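Local coordinates for protein probable arabinosyltransferase B (Mycobacterium tuberculosis H37Rv, PDB 7BVF) that polymerizes arabinose into the arabinan of mycobacterial cell wall arabinogalactan, acting as a membrane-embedded arabinosyltransferase that binds the drug ethambutol, at residues D78-V83 / E149-H154; V87-P92 / Q139-Q144; G95-G100 / F115-A120; T101-G106 / G187-L192. One frame throughout, in Å; residues are numbered along the deposited sequence.

Contact 1: residues D78-V83 / E149-H154; sequences DFTATV and EVTSTH
Thr80 and Thr151 meet through their methyl groups, CG2 of Thr80 lying 3.7 Å from CG2 of Thr151, and the two side chains extend next to one another with a common heading. Their torsions differ: Thr80 places CG2 anti to its backbone N (chi1 -46°), whereas Thr151, at chi1 65°, swings the methyl opposite its carbonyl carbon. Different rotamers on antiparallel chains thus yield one methyl-to-methyl contact. On the same partly exposed face, the Asp78 carboxylate meets Thr153 through carbon: CG2 of Thr153 is 3.9 Å from CG of Asp78 and almost equally far from both carboxylate oxygens, an apolar touch that engages neither oxygen in particular. Glu149 also belongs to this face, and its OE2 is held by a salt bridge to Arg147.

The other face is buried. Ala81 CB packs on Val150 CB at 4.1 Å, while CB of Phe79 stands 4.2 Å from CB of Ser152. The Phe79 ring presents its edge to Ser152 CB and to the carbonyl oxygen of Val150, and it also touches Val202 of strand 202-214. Between the two faces the backbones are joined by Ser152 N to Phe79 O and by Val150 N to Ala81 O, each hydrogen bond 2.9 Å long and bent. The same acceptors receive CA-H...O contacts from Thr151 and Glu149.

Strand 78-81 is paired with strand 202-214 along its other margin, so residues 149-154 form an irregular antiparallel extension of the sheet beyond its edge strand 78-81, consistent with the concanavalin-like domain assigned to this region.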
# COMPACT_ATOMS: atom_id res chain seq x y z
N ASP A 78 40.13 -3.80 15.65
CA ASP A 78 40.56 -3.69 17.03
C ASP A 78 40.54 -2.23 17.46
O ASP A 78 40.30 -1.33 16.66
CB ASP A 78 41.96 -4.27 17.23
CG ASP A 78 41.98 -5.78 17.18
OD1 ASP A 78 42.98 -6.38 17.62
OD2 ASP A 78 40.99 -6.38 16.70
N PHE A 79 40.80 -2.01 18.74
CA PHE A 79 41.01 -0.66 19.26
C PHE A 79 41.69 -0.78 20.61
O PHE A 79 41.39 -1.69 21.38
CB PHE A 79 39.68 0.10 19.39
CG PHE A 79 39.83 1.50 19.88
CD1 PHE A 79 40.23 2.51 19.02
CD2 PHE A 79 39.57 1.82 21.19
CE1 PHE A 79 40.38 3.80 19.46
CE2 PHE A 79 39.71 3.11 21.64
CZ PHE A 79 40.11 4.10 20.78
N THR A 80 42.61 0.14 20.90
CA THR A 80 43.39 0.05 22.14
C THR A 80 43.90 1.43 22.51
O THR A 80 44.55 2.08 21.70
CB THR A 80 44.57 -0.92 21.98
OG1 THR A 80 44.13 -2.12 21.34
CG2 THR A 80 45.16 -1.26 23.34
N ALA A 81 43.61 1.86 23.74
CA ALA A 81 44.10 3.12 24.27
C ALA A 81 44.77 2.87 25.61
O ALA A 81 44.38 1.96 26.35
CB ALA A 81 42.98 4.14 24.42
N THR A 82 45.77 3.70 25.94
CA THR A 82 46.57 3.49 27.14
C THR A 82 46.40 4.58 28.18
O THR A 82 46.15 4.26 29.35
CB THR A 82 48.05 3.34 26.78
OG1 THR A 82 48.27 2.07 26.15
CG2 THR A 82 48.91 3.42 28.02
N VAL A 83 46.56 5.85 27.82
CA VAL A 83 46.18 6.98 28.68
C VAL A 83 46.79 6.86 30.08
O VAL A 83 46.11 6.40 31.00
CB VAL A 83 44.66 7.12 28.78
CG1 VAL A 83 44.29 8.44 29.42
CG2 VAL A 83 44.03 7.02 27.41
N GLU A 149 43.81 1.33 30.44
CA GLU A 149 43.76 0.51 29.23
C GLU A 149 42.31 0.32 28.78
O GLU A 149 41.48 -0.16 29.54
CB GLU A 149 44.40 -0.85 29.49
CG GLU A 149 45.89 -0.88 29.29
CD GLU A 149 46.64 -0.47 30.53
OE1 GLU A 149 46.08 0.30 31.33
OE2 GLU A 149 47.79 -0.92 30.71
N VAL A 150 42.03 0.67 27.52
CA VAL A 150 40.65 0.73 27.05
C VAL A 150 40.44 -0.20 25.86
O VAL A 150 39.73 0.15 24.90
CB VAL A 150 40.25 2.18 26.72
CG1 VAL A 150 38.74 2.30 26.51
CG2 VAL A 150 40.71 3.13 27.81
N THR A 151 41.09 -1.36 25.87
CA THR A 151 41.00 -2.30 24.75
C THR A 151 39.55 -2.58 24.36
O THR A 151 38.64 -2.57 25.19
CB THR A 151 41.68 -3.62 25.10
OG1 THR A 151 40.97 -4.25 26.16
CG2 THR A 151 43.11 -3.37 25.54
N SER A 152 39.34 -2.83 23.07
CA SER A 152 38.01 -3.10 22.52
C SER A 152 38.20 -3.93 21.25
O SER A 152 38.76 -3.43 20.27
CB SER A 152 37.27 -1.81 22.23
OG SER A 152 36.03 -2.07 21.60
N THR A 153 37.75 -5.17 21.27
CA THR A 153 37.97 -6.11 20.18
C THR A 153 36.69 -6.91 19.98
O THR A 153 35.61 -6.53 20.44
CB THR A 153 39.18 -7.03 20.46
OG1 THR A 153 38.90 -7.84 21.61
CG2 THR A 153 40.45 -6.22 20.71
N HIS A 154 36.80 -8.02 19.25
CA HIS A 154 35.68 -8.95 19.13
C HIS A 154 35.43 -9.61 20.48
O HIS A 154 36.33 -10.21 21.07
CB HIS A 154 35.98 -10.01 18.08
CG HIS A 154 35.70 -9.57 16.68
ND1 HIS A 154 34.48 -9.76 16.07
CD2 HIS A 154 36.48 -8.94 15.77
CE1 HIS A 154 34.52 -9.26 14.84
NE2 HIS A 154 35.73 -8.77 14.64

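Contact 2: residues V87-P92 / Q139-Q144; sequences VVRAMP and QVTSPQ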
# COMPACT_ATOMS: atom_id res chain seq x y z
N VAL A 87 48.76 12.24 32.67
CA VAL A 87 47.96 13.05 31.74
C VAL A 87 46.70 13.56 32.43
O VAL A 87 46.31 14.72 32.26
CB VAL A 87 47.64 12.24 30.48
CG1 VAL A 87 46.67 13.00 29.60
CG2 VAL A 87 48.91 11.92 29.72
N VAL A 88 46.06 12.71 33.23
CA VAL A 88 44.85 13.12 33.94
C VAL A 88 45.20 13.97 35.15
O VAL A 88 44.48 14.91 35.49
CB VAL A 88 44.03 11.88 34.33
CG1 VAL A 88 42.97 12.23 35.36
CG2 VAL A 88 43.39 11.27 33.10
N ARG A 89 46.32 13.68 35.81
CA ARG A 89 46.71 14.45 36.98
C ARG A 89 47.07 15.89 36.62
O ARG A 89 46.94 16.79 37.45
CB ARG A 89 47.89 13.79 37.69
CG ARG A 89 47.49 12.87 38.82
CD ARG A 89 48.66 12.60 39.76
NE ARG A 89 49.42 11.42 39.36
CZ ARG A 89 49.06 10.18 39.63
NH1 ARG A 89 47.93 9.94 40.29
NH2 ARG A 89 49.82 9.16 39.24
N ALA A 90 47.52 16.12 35.39
CA ALA A 90 47.98 17.43 34.95
C ALA A 90 46.95 18.13 34.06
O ALA A 90 47.31 18.82 33.10
CB ALA A 90 49.32 17.32 34.23
N MET A 91 45.68 17.96 34.36
CA MET A 91 44.61 18.64 33.64
C MET A 91 44.04 19.78 34.47
O MET A 91 44.17 19.79 35.70
CB MET A 91 43.50 17.66 33.27
CG MET A 91 43.83 16.77 32.08
SD MET A 91 42.37 15.98 31.38
CE MET A 91 41.79 17.27 30.28
N PRO A 92 43.41 20.76 33.84
CA PRO A 92 42.79 21.86 34.59
C PRO A 92 41.64 21.34 35.44
O PRO A 92 41.17 20.21 35.25
CB PRO A 92 42.29 22.80 33.49
CG PRO A 92 43.10 22.47 32.30
CD PRO A 92 43.36 21.00 32.39
N GLN A 139 40.30 9.80 43.43
CA GLN A 139 40.93 8.50 43.58
C GLN A 139 41.99 8.25 42.51
O GLN A 139 43.06 7.73 42.82
CB GLN A 139 39.88 7.39 43.55
CG GLN A 139 40.35 6.09 44.15
CD GLN A 139 39.27 5.04 44.20
OE1 GLN A 139 38.16 5.25 43.72
NE2 GLN A 139 39.59 3.88 44.78
N VAL A 140 41.70 8.61 41.26
CA VAL A 140 42.71 8.45 40.22
C VAL A 140 43.83 9.46 40.40
O VAL A 140 44.96 9.22 39.98
CB VAL A 140 42.08 8.57 38.82
CG1 VAL A 140 40.89 7.64 38.69
CG2 VAL A 140 41.68 10.00 38.52
N THR A 141 43.54 10.60 41.04
CA THR A 141 44.59 11.57 41.36
C THR A 141 45.24 11.14 42.68
O THR A 141 45.02 11.71 43.75
CB THR A 141 44.01 12.98 41.43
OG1 THR A 141 43.46 13.32 40.16
CG2 THR A 141 45.11 13.99 41.76
N SER A 142 46.04 10.08 42.57
CA SER A 142 46.71 9.48 43.72
C SER A 142 47.89 8.68 43.21
O SER A 142 47.91 8.27 42.04
CB SER A 142 45.75 8.59 44.52
OG SER A 142 44.59 9.30 44.92
N PRO A 143 48.90 8.43 44.06
CA PRO A 143 50.08 7.68 43.60
C PRO A 143 49.79 6.22 43.27
O PRO A 143 50.72 5.47 42.95
CB PRO A 143 51.04 7.79 44.79
CG PRO A 143 50.57 8.98 45.55
CD PRO A 143 49.09 8.99 45.40
N GLN A 144 48.53 5.80 43.35
CA GLN A 144 48.18 4.40 43.11
C GLN A 144 47.95 4.11 41.63
O GLN A 144 48.56 3.19 41.08
CB GLN A 144 46.94 4.03 43.92
CG GLN A 144 46.99 4.48 45.37
CD GLN A 144 45.95 3.80 46.23
OE1 GLN A 144 44.87 3.44 45.75
NE2 GLN A 144 46.26 3.61 47.50
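Arg89 and Thr141 pass one another head to tail, so that the aliphatic root of the arginine, rather than its charged end, rests on the threonine methyl: CG of Arg89 is 3.9 Å from CG2 of Thr141. The methyl is carried there by a first torsion of -61°, which sets CG2 anti to the Thr141 nitrogen. Beyond CG the arginine runs on extended and then bends at chi3 (-91°), bringing the guanidinium alongside the residues that follow Thr141. CA of Thr141 lies at the edge of that flat group, in its plane.

NH1 is the atom directed at the backbone. It is modelled 2.4 Å from the carbonyl oxygen of Ser142, a donor-acceptor pair too short to be taken literally at this resolution, so the pairing is plausible but its geometry doubtful. Val140 O is also near, 3.1 Å from NH1, yet the angle is too poor for a hydrogen bond; that oxygen receives a weak bond from Ser142 N instead, closing an inverse gamma turn centred on Thr141.

Beneath the polar layer the two valines are set roughly perpendicular, CG1 of Val88 approaching CG2 of Val140 to 4.1 Å. Both are buried, Val88 also touching Val118 and Val140 touching Leu164.

Helices 85-89 and 137-140 both terminate here. The carbonyl of Val140, at the end of helix 137-140, and that of Ser142 beyond it would probably favour a nearby positive charge, though the exact placement of the guanidinium is uncertain; the crossed valines supply the apolar part of the junction.

Contact 3: residues G95-G100 / F115-A120; sequences GGVVLG and FVVVSA
A strand-like antiparallel pairing, part of a meander that continues into strand 122-126, sets Val97 beside Val117 and Val98 against Val116 and Val118. Residues 115-120 occupy the middle, since Phe115 and Val117 bond through their backbones to Thr126 and Asp124 on the far side.

On one face Val97 and Val117 project together from neighbouring chains, CG2 of Val97 3.7 Å from CG1 of Val117. The other branch of Val97, CG1, meets the edge of the Phe115 ring 3.9 Å from CD1. That ring also has a cation-pi partner in Lys104.

The opposite face is an aliphatic cluster. Val98 has CG1 between its backbone N and carbonyl carbon (chi1 57°), and this single methyl reaches both neighbours, lying 3.6 Å from CB of Val116 and 3.6 Å from CG2 of Val118. Leu99 crosses Val116, with CB of the leucine 3.7 Å from CG2 of the valine. Two consecutive residues, Val98 and Leu99, therefore face one, Val116. With the helix-like backbone angles of Val98, this is consistent with a beta bulge.

At the glycine end the backbones close up, CA of Gly95 standing 3.6 Å from CA of Ser119. The hydrogen bonds are weak: Val118 N reaches Gly96 O at 3.5 Å, and Val116 N reaches Leu99 O at 3.2 Å.

With weak backbone bonds between the two segments, the branched aliphatic side chains, whose buried face continues onto Val83 and helix 85-89, probably contribute much of the cohesion.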
# COMPACT_ATOMS: atom_id res chain seq x y z
N GLY A 95 36.76 19.79 32.93
CA GLY A 95 36.75 18.41 32.47
C GLY A 95 37.74 18.07 31.38
O GLY A 95 38.73 17.38 31.62
N GLY A 96 37.51 18.58 30.17
CA GLY A 96 38.30 18.17 29.03
C GLY A 96 37.96 16.76 28.57
O GLY A 96 37.37 15.95 29.29
N VAL A 97 38.35 16.46 27.34
CA VAL A 97 38.16 15.15 26.73
C VAL A 97 39.55 14.66 26.35
O VAL A 97 40.06 14.98 25.28
CB VAL A 97 37.24 15.21 25.50
CG1 VAL A 97 37.17 13.86 24.82
CG2 VAL A 97 35.86 15.67 25.91
N VAL A 98 40.16 13.87 27.24
CA VAL A 98 41.54 13.46 27.04
C VAL A 98 41.68 12.63 25.77
O VAL A 98 42.75 12.62 25.14
CB VAL A 98 42.05 12.69 28.27
CG1 VAL A 98 41.18 11.50 28.55
CG2 VAL A 98 43.49 12.26 28.08
N LEU A 99 40.62 11.95 25.36
CA LEU A 99 40.71 11.07 24.21
C LEU A 99 39.31 10.81 23.68
O LEU A 99 38.44 10.34 24.42
CB LEU A 99 41.39 9.75 24.59
CG LEU A 99 41.83 8.77 23.51
CD1 LEU A 99 43.01 7.99 24.03
CD2 LEU A 99 40.70 7.83 23.13
N GLY A 100 39.09 11.13 22.41
CA GLY A 100 37.83 10.86 21.76
C GLY A 100 38.05 10.15 20.44
O GLY A 100 39.18 9.94 20.01
N PHE A 115 34.66 7.77 24.46
CA PHE A 115 35.20 8.93 25.14
C PHE A 115 35.79 8.52 26.48
O PHE A 115 35.35 7.54 27.10
CB PHE A 115 34.14 10.00 25.35
CG PHE A 115 33.64 10.60 24.07
CD1 PHE A 115 34.34 11.61 23.44
CD2 PHE A 115 32.47 10.15 23.49
CE1 PHE A 115 33.88 12.16 22.26
CE2 PHE A 115 32.01 10.70 22.31
CZ PHE A 115 32.72 11.70 21.70
N VAL A 116 36.79 9.27 26.93
CA VAL A 116 37.55 9.00 28.15
C VAL A 116 37.42 10.20 29.08
O VAL A 116 38.39 10.62 29.71
CB VAL A 116 39.02 8.67 27.84
CG1 VAL A 116 39.70 8.04 29.04
CG2 VAL A 116 39.10 7.73 26.66
N VAL A 117 36.21 10.77 29.16
CA VAL A 117 36.05 12.12 29.69
C VAL A 117 36.46 12.20 31.15
O VAL A 117 36.38 11.23 31.91
CB VAL A 117 34.60 12.61 29.48
CG1 VAL A 117 34.40 13.03 28.05
CG2 VAL A 117 33.63 11.51 29.80
N VAL A 118 36.96 13.37 31.55
CA VAL A 118 37.66 13.58 32.81
C VAL A 118 36.97 14.67 33.62
O VAL A 118 37.62 15.54 34.19
CB VAL A 118 39.15 13.93 32.57
CG1 VAL A 118 39.95 13.81 33.85
CG2 VAL A 118 39.73 13.02 31.51
N SER A 119 35.63 14.65 33.63
CA SER A 119 34.87 15.80 34.10
C SER A 119 35.24 16.17 35.53
O SER A 119 35.82 15.38 36.28
CB SER A 119 33.37 15.51 34.01
OG SER A 119 32.99 14.52 34.94
N ALA A 120 34.87 17.40 35.90
CA ALA A 120 35.36 18.03 37.13
C ALA A 120 35.04 17.24 38.39
O ALA A 120 35.54 17.60 39.46
CB ALA A 120 34.79 19.44 37.25

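Contact 4: residues T101-G106 / G187-L192; sequences TAPKQG and GVFTDL
Pro103 and Phe189 supply the apolar part of this buried contact, their side chains flanking each other. The proline ring approaches through CD, 3.5 Å from CE2 of Phe189 and 3.8 Å from CD2, while CA of Pro103 sits over one face of the aromatic ring. A first torsion of -47° carries the phenylalanine CG beside its backbone N and anti to its carbonyl carbon, which directs the ring at the chain opposite. The peptide leading into the proline is covered as well, since atom C of Ala102 lies 3.6 Å from CD2 of Phe189.

Polar contact with the ring is made at its rim. The carbonyl oxygen of Thr101 lies in the ring plane, 3.7 Å from CD2 of Phe189, so its partial negative charge faces the weakly positive C-H edge and not the electron-rich face. A second carbon-to-oxygen contact joins the backbones, CA of Thr101 standing 3.4 Å from the carbonyl oxygen of Gly187 with an angle of 139° at the hydrogen.

Conventional hydrogen bonds frame the contact from beside it. Gly106 N bonds to Pro103 O at 3.1 Å, closing a type I beta turn that takes the chain away from the ring. Phe189 is paired by its backbone with Gly100 and Asp191 with Val97, and the Thr190 hydroxyl is bonded to Val98 O.

The arrangement is that of two neighbouring strand-like chains parting at a beta turn, with Phe189 packed between them, within the concanavalin-like domain.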
# COMPACT_ATOMS: atom_id res chain seq x y z
N THR A 101 36.95 9.79 19.82
CA THR A 101 36.96 9.12 18.53
C THR A 101 36.24 9.91 17.45
O THR A 101 36.67 9.90 16.29
CB THR A 101 36.35 7.72 18.67
OG1 THR A 101 37.32 6.84 19.25
CG2 THR A 101 35.92 7.18 17.37
N ALA A 102 35.19 10.63 17.81
CA ALA A 102 34.51 11.62 17.00
C ALA A 102 34.61 12.96 17.70
O ALA A 102 34.92 13.02 18.90
CB ALA A 102 33.04 11.23 16.79
N PRO A 103 34.37 14.07 17.00
CA PRO A 103 34.39 15.37 17.69
C PRO A 103 33.26 15.46 18.70
O PRO A 103 32.17 14.94 18.48
CB PRO A 103 34.23 16.38 16.55
CG PRO A 103 33.63 15.63 15.45
CD PRO A 103 34.14 14.23 15.56
N LYS A 104 33.54 16.13 19.82
CA LYS A 104 32.61 16.13 20.94
C LYS A 104 31.26 16.74 20.56
O LYS A 104 30.23 16.37 21.13
CB LYS A 104 33.22 16.88 22.12
CG LYS A 104 32.47 16.70 23.42
CD LYS A 104 32.14 15.25 23.68
CE LYS A 104 31.34 15.08 24.96
NZ LYS A 104 30.91 13.67 25.17
N GLN A 105 31.25 17.66 19.60
CA GLN A 105 30.03 18.35 19.20
C GLN A 105 29.42 17.80 17.92
O GLN A 105 28.68 18.51 17.23
CB GLN A 105 30.32 19.85 19.05
CG GLN A 105 31.35 20.19 17.99
CD GLN A 105 32.76 20.20 18.53
OE1 GLN A 105 33.02 19.70 19.62
NE2 GLN A 105 33.68 20.79 17.78
N GLY A 106 29.70 16.54 17.59
CA GLY A 106 29.12 15.91 16.42
C GLY A 106 27.62 15.74 16.55
O GLY A 106 27.03 16.15 17.56
N GLY A 187 38.25 9.81 13.79
CA GLY A 187 39.49 10.47 14.13
C GLY A 187 39.93 10.09 15.52
O GLY A 187 39.37 9.18 16.13
N VAL A 188 40.96 10.77 16.01
CA VAL A 188 41.40 10.59 17.39
C VAL A 188 41.40 11.95 18.08
O VAL A 188 42.31 12.27 18.85
CB VAL A 188 42.77 9.90 17.47
CG1 VAL A 188 43.06 9.47 18.90
CG2 VAL A 188 42.81 8.69 16.56
N PHE A 189 40.41 12.78 17.76
CA PHE A 189 40.27 14.10 18.35
C PHE A 189 40.49 14.08 19.86
O PHE A 189 40.01 13.19 20.56
CB PHE A 189 38.89 14.66 18.03
CG PHE A 189 38.50 14.50 16.59
CD1 PHE A 189 38.83 15.47 15.67
CD2 PHE A 189 37.81 13.39 16.17
CE1 PHE A 189 38.48 15.33 14.35
CE2 PHE A 189 37.46 13.25 14.85
CZ PHE A 189 37.79 14.22 13.94
N THR A 190 41.21 15.08 20.35
CA THR A 190 41.57 15.20 21.76
C THR A 190 41.50 16.66 22.18
O THR A 190 41.58 17.57 21.35
CB THR A 190 42.98 14.66 22.03
OG1 THR A 190 43.20 14.61 23.44
CG2 THR A 190 44.01 15.57 21.41
N ASP A 191 41.31 16.87 23.48
CA ASP A 191 41.39 18.21 24.05
C ASP A 191 42.74 18.42 24.74
O ASP A 191 42.79 18.62 25.96
CB ASP A 191 40.24 18.43 25.04
CG ASP A 191 40.13 19.86 25.50
OD1 ASP A 191 39.12 20.19 26.16
OD2 ASP A 191 41.04 20.67 25.21
N LEU A 192 43.83 18.40 23.98
CA LEU A 192 45.16 18.55 24.56
C LEU A 192 46.05 19.29 23.57
O LEU A 192 45.85 19.23 22.35
CB LEU A 192 45.78 17.20 24.92
CG LEU A 192 45.20 16.38 26.07
CD1 LEU A 192 45.83 15.00 26.12
CD2 LEU A 192 45.39 17.09 27.39

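All four contacts lie in the concanavalin-like domain, and contact 3 links the others. Its Val98 and Leu99 pack on Val83 of contact 1, its Val98 and Val118 on the helix 85-89 valines of contact 2, and its segment 95-100 runs directly into contact 4, whose second segment bonds to it. Contact 4 is wholly buried and relies on an aromatic ring against proline; contacts 1 and 3 are partly buried, each with an inward apolar face. Contact 1 has the sounder backbone bonds, contact 3 the denser aliphatic packing. Contact 2, partly exposed at two helix ends, brings in a charged side chain.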